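Local coordinates for dihydroorotase (Campylobacter jejuni subsp. jejuni, PDB 3PNU), which probably catalyses the reversible, zinc-dependent cyclization of N-carbamoyl-L-aspartate to dihydroorotate in de novo pyrimidine biosynthesis, at residues I150-H155 / P181-V186; S260-H265 / V279-V284. All blocks are in the same frame, centred on the assembly; numbering follows the deposited sequence.

Interaction 1: residues I150-H155 / P181-V186; sequences IPLLVH and PRLKIV. With ZN (zinc ion), chain C.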
ATOM      1  N   ILE A 150      28.167   4.457 -23.582  1.00 45.28           N
ATOM      2  CA  ILE A 150      27.411   3.421 -22.865  1.00 43.22           C
ATOM      3  C   ILE A 150      26.392   4.180 -22.007  1.00 43.26           C
ATOM      4  O   ILE A 150      26.740   5.164 -21.368  1.00 42.03           O
ATOM      5  CB  ILE A 150      28.291   2.579 -21.938  1.00 42.88           C
ATOM      6  CG1 ILE A 150      29.500   2.033 -22.690  1.00 41.86           C
ATOM      7  CG2 ILE A 150      27.473   1.420 -21.304  1.00 40.65           C
ATOM      8  CD1 ILE A 150      30.449   1.228 -21.809  1.00 43.22           C
ATOM      9  N   PRO A 151      25.126   3.748 -22.018  1.00 42.40           N
ATOM     10  CA  PRO A 151      24.081   4.428 -21.239  1.00 40.90           C
ATOM     11  C   PRO A 151      23.930   3.922 -19.809  1.00 39.49           C
ATOM     12  O   PRO A 151      24.181   2.752 -19.556  1.00 39.95           O
ATOM     13  CB  PRO A 151      22.814   4.088 -22.018  1.00 41.50           C
ATOM     14  CG  PRO A 151      23.110   2.735 -22.622  1.00 41.68           C
ATOM     15  CD  PRO A 151      24.567   2.747 -22.949  1.00 41.63           C
ATOM     16  N   LEU A 152      23.522   4.806 -18.895  1.00 38.30           N
ATOM     17  CA  LEU A 152      23.283   4.462 -17.490  1.00 36.99           C
ATOM     18  C   LEU A 152      21.764   4.355 -17.301  1.00 36.54           C
ATOM     19  O   LEU A 152      21.031   5.344 -17.510  1.00 36.78           O
ATOM     20  CB  LEU A 152      23.861   5.525 -16.544  1.00 37.72           C
ATOM     21  CG  LEU A 152      23.757   5.267 -15.021  1.00 39.22           C
ATOM     22  CD1 LEU A 152      24.681   4.138 -14.550  1.00 36.82           C
ATOM     23  CD2 LEU A 152      24.045   6.509 -14.227  1.00 33.17           C
ATOM     24  N   LEU A 153      21.311   3.143 -16.968  1.00 33.42           N
ATOM     25  CA  LEU A 153      19.925   2.838 -16.717  1.00 32.92           C
ATOM     26  C   LEU A 153      19.828   2.861 -15.191  1.00 32.78           C
ATOM     27  O   LEU A 153      20.654   2.250 -14.510  1.00 31.13           O
ATOM     28  CB  LEU A 153      19.576   1.436 -17.261  1.00 32.72           C
ATOM     29  CG  LEU A 153      20.178   1.066 -18.629  1.00 36.81           C
ATOM     30  CD1 LEU A 153      19.725  -0.341 -19.041  1.00 32.92           C
ATOM     31  CD2 LEU A 153      19.860   2.107 -19.734  1.00 37.84           C
ATOM     32  N   VAL A 154      18.832   3.541 -14.640  1.00 32.24           N
ATOM     33  CA  VAL A 154      18.756   3.688 -13.194  1.00 32.34           C
ATOM     34  C   VAL A 154      17.406   3.375 -12.610  1.00 33.71           C
ATOM     35  O   VAL A 154      16.394   3.739 -13.170  1.00 33.64           O
ATOM     36  CB  VAL A 154      19.071   5.180 -12.862  1.00 35.00           C
ATOM     37  CG1 VAL A 154      18.980   5.485 -11.364  1.00 29.82           C
ATOM     38  CG2 VAL A 154      20.450   5.551 -13.426  1.00 31.23           C
ATOM     39  N   HIS A 155      17.388   2.667 -11.485  1.00 35.92           N
ATOM     40  CA  HIS A 155      16.150   2.431 -10.742  1.00 34.96           C
ATOM     41  C   HIS A 155      16.135   3.632  -9.789  1.00 34.48           C
ATOM     42  O   HIS A 155      16.826   3.639  -8.773  1.00 34.19           O
ATOM     43  CB  HIS A 155      16.205   1.106  -9.983  1.00 36.45           C
ATOM     44  CG  HIS A 155      14.979   0.838  -9.164  1.00 39.44           C
ATOM     45  ND1 HIS A 155      14.099  -0.184  -9.444  1.00 41.33           N
ATOM     46  CD2 HIS A 155      14.457   1.499  -8.104  1.00 41.37           C
ATOM     47  CE1 HIS A 155      13.107  -0.166  -8.573  1.00 38.32           C
ATOM     48  NE2 HIS A 155      13.296   0.850  -7.752  1.00 41.38           N
ATOM     49  N   PRO A 181      27.010  15.645 -18.678  1.00 44.04           N
ATOM     50  CA  PRO A 181      26.102  16.069 -19.727  1.00 44.81           C
ATOM     51  C   PRO A 181      26.133  15.309 -21.035  1.00 46.61           C
ATOM     52  O   PRO A 181      25.214  15.477 -21.834  1.00 47.11           O
ATOM     53  CB  PRO A 181      26.465  17.546 -19.942  1.00 45.04           C
ATOM     54  CG  PRO A 181      27.890  17.663 -19.485  1.00 45.25           C
ATOM     55  CD  PRO A 181      28.131  16.587 -18.477  1.00 45.08           C
ATOM     56  N   ARG A 182      27.150  14.488 -21.262  1.00 47.72           N
ATOM     57  CA  ARG A 182      27.220  13.702 -22.487  1.00 49.06           C
ATOM     58  C   ARG A 182      26.840  12.257 -22.211  1.00 47.35           C
ATOM     59  O   ARG A 182      26.902  11.418 -23.101  1.00 48.73           O
ATOM     60  CB  ARG A 182      28.621  13.777 -23.108  1.00 50.50           C
ATOM     61  CG  ARG A 182      29.065  15.210 -23.431  1.00 55.52           C
ATOM     62  CD  ARG A 182      30.498  15.264 -23.960  1.00 59.16           C
ATOM     63  NE  ARG A 182      31.436  14.523 -23.110  1.00 63.49           N
ATOM     64  CZ  ARG A 182      31.992  14.974 -21.982  1.00 65.57           C
ATOM     65  NH1 ARG A 182      31.702  16.186 -21.505  1.00 64.22           N
ATOM     66  NH2 ARG A 182      32.836  14.187 -21.313  1.00 67.42           N
ATOM     67  N   LEU A 183      26.460  11.961 -20.973  1.00 45.22           N
ATOM     68  CA  LEU A 183      26.040  10.611 -20.605  1.00 43.04           C
ATOM     69  C   LEU A 183      24.530  10.451 -20.847  1.00 42.38           C
ATOM     70  O   LEU A 183      23.751  11.340 -20.517  1.00 42.23           O
ATOM     71  CB  LEU A 183      26.326  10.379 -19.129  1.00 41.48           C
ATOM     72  CG  LEU A 183      26.024   9.016 -18.495  1.00 40.71           C
ATOM     73  CD1 LEU A 183      26.861   7.872 -19.106  1.00 36.72           C
ATOM     74  CD2 LEU A 183      26.281   9.082 -17.017  1.00 31.67           C
ATOM     75  N   LYS A 184      24.114   9.341 -21.436  1.00 40.66           N
ATOM     76  CA  LYS A 184      22.697   9.081 -21.572  1.00 40.55           C
ATOM     77  C   LYS A 184      22.269   8.454 -20.264  1.00 37.78           C
ATOM     78  O   LYS A 184      22.839   7.446 -19.824  1.00 37.18           O
ATOM     79  CB  LYS A 184      22.378   8.149 -22.737  1.00 42.63           C
ATOM     80  CG  LYS A 184      22.497   8.823 -24.069  1.00 46.81           C
ATOM     81  CD  LYS A 184      22.213   7.844 -25.203  1.00 52.65           C
ATOM     82  CE  LYS A 184      22.523   8.488 -26.523  1.00 54.69           C
ATOM     83  NZ  LYS A 184      22.738   7.459 -27.552  1.00 62.79           N
ATOM     84  N   ILE A 185      21.278   9.068 -19.636  1.00 34.03           N
ATOM     85  CA  ILE A 185      20.777   8.609 -18.367  1.00 32.55           C
ATOM     86  C   ILE A 185      19.312   8.269 -18.551  1.00 31.77           C
ATOM     87  O   ILE A 185      18.490   9.151 -18.826  1.00 30.58           O
ATOM     88  CB  ILE A 185      20.942   9.687 -17.279  1.00 31.91           C
ATOM     89  CG1 ILE A 185      22.413  10.113 -17.160  1.00 32.63           C
ATOM     90  CG2 ILE A 185      20.428   9.184 -15.961  1.00 31.72           C
ATOM     91  CD1 ILE A 185      22.684  11.264 -16.176  1.00 25.48           C
ATOM     92  N   VAL A 186      18.986   6.990 -18.412  1.00 31.22           N
ATOM     93  CA  VAL A 186      17.607   6.551 -18.583  1.00 32.15           C
ATOM     94  C   VAL A 186      16.952   6.319 -17.229  1.00 32.13           C
ATOM     95  O   VAL A 186      17.371   5.457 -16.459  1.00 31.50           O
ATOM     96  CB  VAL A 186      17.506   5.272 -19.447  1.00 32.40           C
ATOM     97  CG1 VAL A 186      16.034   4.920 -19.726  1.00 30.48           C
ATOM     98  CG2 VAL A 186      18.250   5.481 -20.748  1.00 30.08           C
TER
HETATM   99 ZN    ZN C 336      13.538  -1.168 -11.179  1.00 42.27          ZN
HETATM  100  O   HOH W   1      25.830   7.371 -22.418  1.00 49.22           O
HETATM  101  O   HOH W   2      12.029  -2.497 -11.398  1.00 45.05           O
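Leu152 uses both of its backbone polar atoms to join the two strands. Its N donates to Lys184 O (2.9 Å) and its O accepts from Val186 N (2.8 Å), both nearly straight. A third bond, Val154 N to Val186 O (3.0 Å), is more bent, 154° at the hydrogen. This ladder pairs Leu152 with Ile185 and Leu153 with Val186 in parallel register. On one face Leu153 and Val186 lie side by side and point the same way, with Leu153 CD2 3.9 Å from Val186 CG2. Leu153 CG sits beside the backbone N, opposite the carbonyl carbon; with CD1 extended away from CA (chi2 -179°), CD2 is the branch left lying against Val186. The other face holds Leu152 and Ile185; here the CG2 methyls of Val154 and Ile185 meet more loosely, at 4.4 Å. On the N-terminal side of the ladder, Leu183 CD1 lies against Ile150 O, and a water bridges the two backbones, donating to Ile150 O (2.6 Å) and accepting from Lys184 N. The Lys184 chain runs outward, its NZ bonded to Ile313 O. Past the pairing, His155 has CG opposite its own N (chi1 178°), presenting ND1 to a zinc at 2.1 Å; Glu157 bonds NE2, which should fix the ring's rotation. His189 and the carboxylated Lys116 are further ligands of that zinc. The contact is the pairing of a beta-alpha-beta unit of the TIM barrel, with connecting helix 170-179 packing Tyr173 against Val154 and Ile185, Met145 of helix 135-147 on Leu152, and strand 205-209 continuing the sheet beside Val186.

Interaction 2: residues S260-H265 / V279-V284; sequences SDSAPH and VFSAPV. With ZN (zinc ion), chain D.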
ATOM      1  N   SER A 260       8.583  -2.749 -19.878  1.00 36.55           N
ATOM      2  CA  SER A 260       7.535  -3.386 -19.087  1.00 36.47           C
ATOM      3  C   SER A 260       7.856  -3.577 -17.631  1.00 35.96           C
ATOM      4  O   SER A 260       6.984  -3.616 -16.811  1.00 34.31           O
ATOM      5  CB  SER A 260       7.267  -4.787 -19.636  1.00 34.92           C
ATOM      6  OG  SER A 260       8.394  -5.637 -19.372  1.00 30.87           O
ATOM      7  N   ASP A 261       9.128  -3.735 -17.339  1.00 39.02           N
ATOM      8  CA  ASP A 261       9.570  -4.120 -16.002  1.00 40.65           C
ATOM      9  C   ASP A 261       8.825  -5.407 -15.615  1.00 41.91           C
ATOM     10  O   ASP A 261       8.496  -5.595 -14.456  1.00 43.74           O
ATOM     11  CB  ASP A 261       9.353  -3.017 -14.959  1.00 39.33           C
ATOM     12  CG  ASP A 261      10.045  -3.315 -13.626  1.00 38.69           C
ATOM     13  OD1 ASP A 261      11.159  -3.911 -13.591  1.00 32.38           O
ATOM     14  OD2 ASP A 261       9.471  -2.918 -12.602  1.00 42.68           O
ATOM     15  N   SER A 262       8.554  -6.277 -16.593  1.00 43.98           N
ATOM     16  CA  SER A 262       7.882  -7.555 -16.326  1.00 45.48           C
ATOM     17  C   SER A 262       8.763  -8.339 -15.396  1.00 47.80           C
ATOM     18  O   SER A 262       9.918  -8.611 -15.716  1.00 46.97           O
ATOM     19  CB  SER A 262       7.638  -8.350 -17.600  1.00 46.02           C
ATOM     20  OG  SER A 262       7.016  -9.599 -17.335  1.00 47.95           O
ATOM     21  N   ALA A 263       8.218  -8.685 -14.229  1.00 51.20           N
ATOM     22  CA  ALA A 263       8.975  -9.386 -13.198  1.00 53.79           C
ATOM     23  C   ALA A 263       8.123 -10.438 -12.507  1.00 55.98           C
ATOM     24  O   ALA A 263       7.261 -10.125 -11.692  1.00 55.62           O
ATOM     25  CB  ALA A 263       9.497  -8.385 -12.173  1.00 54.31           C
ATOM     26  N   PRO A 264       8.382 -11.705 -12.819  1.00 59.51           N
ATOM     27  CA  PRO A 264       7.619 -12.779 -12.238  1.00 60.78           C
ATOM     28  C   PRO A 264       8.120 -13.229 -10.877  1.00 62.25           C
ATOM     29  O   PRO A 264       9.299 -13.067 -10.535  1.00 61.15           O
ATOM     30  CB  PRO A 264       7.867 -13.914 -13.224  1.00 61.83           C
ATOM     31  CG  PRO A 264       9.290 -13.706 -13.627  1.00 61.02           C
ATOM     32  CD  PRO A 264       9.508 -12.215 -13.625  1.00 59.53           C
ATOM     33  N   HIS A 265       7.202 -13.798 -10.116  1.00 64.64           N
ATOM     34  CA  HIS A 265       7.521 -14.391  -8.844  1.00 67.18           C
ATOM     35  C   HIS A 265       6.802 -15.729  -8.749  1.00 68.45           C
ATOM     36  O   HIS A 265       5.628 -15.842  -9.134  1.00 67.69           O
ATOM     37  CB  HIS A 265       7.168 -13.474  -7.681  1.00 66.99           C
ATOM     38  CG  HIS A 265       8.086 -12.302  -7.566  1.00 69.98           C
ATOM     39  ND1 HIS A 265       9.345 -12.403  -7.012  1.00 71.77           N
ATOM     40  CD2 HIS A 265       7.940 -11.010  -7.944  1.00 69.14           C
ATOM     41  CE1 HIS A 265       9.933 -11.220  -7.051  1.00 73.15           C
ATOM     42  NE2 HIS A 265       9.102 -10.358  -7.610  1.00 72.92           N
ATOM     43  N   VAL A 279       5.130  -7.153 -11.243  1.00 52.76           N
ATOM     44  CA  VAL A 279       4.010  -7.520 -12.078  1.00 51.83           C
ATOM     45  C   VAL A 279       4.628  -8.278 -13.242  1.00 52.11           C
ATOM     46  O   VAL A 279       5.629  -7.844 -13.806  1.00 51.48           O
ATOM     47  CB  VAL A 279       3.273  -6.308 -12.614  1.00 52.12           C
ATOM     48  CG1 VAL A 279       2.194  -6.746 -13.571  1.00 51.06           C
ATOM     49  CG2 VAL A 279       2.693  -5.494 -11.470  1.00 51.17           C
ATOM     50  N   PHE A 280       4.064  -9.428 -13.578  1.00 53.19           N
ATOM     51  CA  PHE A 280       4.560 -10.234 -14.705  1.00 52.84           C
ATOM     52  C   PHE A 280       3.585 -10.014 -15.822  1.00 51.08           C
ATOM     53  O   PHE A 280       2.602 -10.739 -15.946  1.00 50.78           O
ATOM     54  CB  PHE A 280       4.654 -11.718 -14.335  1.00 53.68           C
ATOM     55  CG  PHE A 280       4.971 -12.617 -15.499  1.00 56.19           C
ATOM     56  CD1 PHE A 280       6.241 -12.628 -16.057  1.00 58.24           C
ATOM     57  CD2 PHE A 280       4.003 -13.462 -16.022  1.00 57.10           C
ATOM     58  CE1 PHE A 280       6.537 -13.459 -17.127  1.00 61.28           C
ATOM     59  CE2 PHE A 280       4.290 -14.299 -17.087  1.00 59.50           C
ATOM     60  CZ  PHE A 280       5.559 -14.301 -17.642  1.00 61.25           C
ATOM     61  N   SER A 281       3.871  -8.995 -16.629  1.00 49.89           N
ATOM     62  CA  SER A 281       2.995  -8.573 -17.726  1.00 49.19           C
ATOM     63  C   SER A 281       3.400  -9.037 -19.144  1.00 48.22           C
ATOM     64  O   SER A 281       2.679  -8.772 -20.095  1.00 47.04           O
ATOM     65  CB  SER A 281       2.944  -7.041 -17.715  1.00 48.77           C
ATOM     66  OG  SER A 281       4.263  -6.493 -17.795  1.00 48.23           O
ATOM     67  N   ALA A 282       4.537  -9.717 -19.276  1.00 48.48           N
ATOM     68  CA  ALA A 282       5.052 -10.142 -20.600  1.00 49.34           C
ATOM     69  C   ALA A 282       3.993 -10.712 -21.531  1.00 50.65           C
ATOM     70  O   ALA A 282       3.809 -10.219 -22.638  1.00 52.73           O
ATOM     71  CB  ALA A 282       6.198 -11.128 -20.441  1.00 49.43           C
ATOM     72  N   PRO A 283       3.280 -11.753 -21.090  1.00 51.42           N
ATOM     73  CA  PRO A 283       2.283 -12.358 -21.977  1.00 51.00           C
ATOM     74  C   PRO A 283       1.145 -11.488 -22.458  1.00 49.27           C
ATOM     75  O   PRO A 283       0.513 -11.834 -23.423  1.00 50.04           O
ATOM     76  CB  PRO A 283       1.687 -13.495 -21.134  1.00 51.14           C
ATOM     77  CG  PRO A 283       2.383 -13.446 -19.799  1.00 52.72           C
ATOM     78  CD  PRO A 283       3.592 -12.610 -19.935  1.00 51.39           C
ATOM     79  N   VAL A 284       0.884 -10.365 -21.824  1.00 49.04           N
ATOM     80  CA  VAL A 284      -0.292  -9.582 -22.199  1.00 47.87           C
ATOM     81  C   VAL A 284      -0.027  -8.163 -22.689  1.00 46.37           C
ATOM     82  O   VAL A 284      -0.970  -7.428 -22.999  1.00 45.25           O
ATOM     83  CB  VAL A 284      -1.264  -9.541 -20.983  1.00 50.10           C
ATOM     84  CG1 VAL A 284      -1.769 -10.954 -20.643  1.00 46.98           C
ATOM     85  CG2 VAL A 284      -0.569  -8.929 -19.736  1.00 50.20           C
TER
HETATM   86 ZN    ZN D 337      13.237  -3.740 -13.071  1.00 42.87          ZN
HETATM   87  O   HOH W   3       4.534  -3.888 -17.321  1.00 36.56           O
HETATM   88  O   HOH W   4       6.968  -5.134 -12.160  1.00 41.44           O
HETATM   89  O   HOH W   2      12.029  -2.497 -11.398  1.00 45.05           O
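Val279 meets the 260-265 loop through its backbone. Its O accepts from Ala263 N (2.8 Å) in a nearly straight bond, although the donor stands above the carbonyl plane, 37° out of it, and is not aimed at a lone pair. Its N reaches a water (2.9 Å) that also lies within hydrogen-bonding distance of Asp261 O, bridging the two backbones. Phe280 then places its ring against Pro264 and Ser262: the CD1 corner is 3.5 Å from Pro264 CB and 3.4 Å from Ser262 OG, both oblique to the ring, and Ile46 and Leu49 of helix 40-51 pack on it as well. Ser281 OG packs on the CB atoms of Ser260 and Ser262 and is 2.7 Å from a second water that donates to Ser260 O. Ala282 N donates to Ser262 OG (3.2 Å), a bent bond at 145°. Ser262 OG lies opposite its own N and beside the carbonyl carbon (chi1 179°), which brings it next to Ala282 N. The Ser262 N is held instead by Ser260 OG (2.9 Å), closing an ST turn around Asp261; Ser260 OG also bonds Asp32 and His34 O. Within this turn Asp261 OD1 binds a zinc at 2.1 Å, alongside His34, His36 and the carboxylated Lys116. Chemically, backbone amides, serine hydroxyls and two waters grip the polypeptide on both sides of Asp261, a second shell consistent with holding this predicted active-site carboxylate in position at the metal.

From the N terminus, the chain first closes interaction 1: strand 152-154 runs out to helix 170-179 and returns as 185-187, a crossover that is complete before interaction 2 begins. The chain next adds strands 205-209 and 256-258, which extend the same parallel sheet, and interaction 2 then closes a short loop between 260-265 and 279-284, after strand 256-258 and before helix 285-296. The two loops are in series, neither enclosing nor crossing the other. Their centres lie 24 Å apart, yet each supplies a ligand to a different zinc of the pair, His155 and Asp261, and a single water ligates both metals, bringing the ends of barrel strands 152-154 and 256-258 to one two-zinc site.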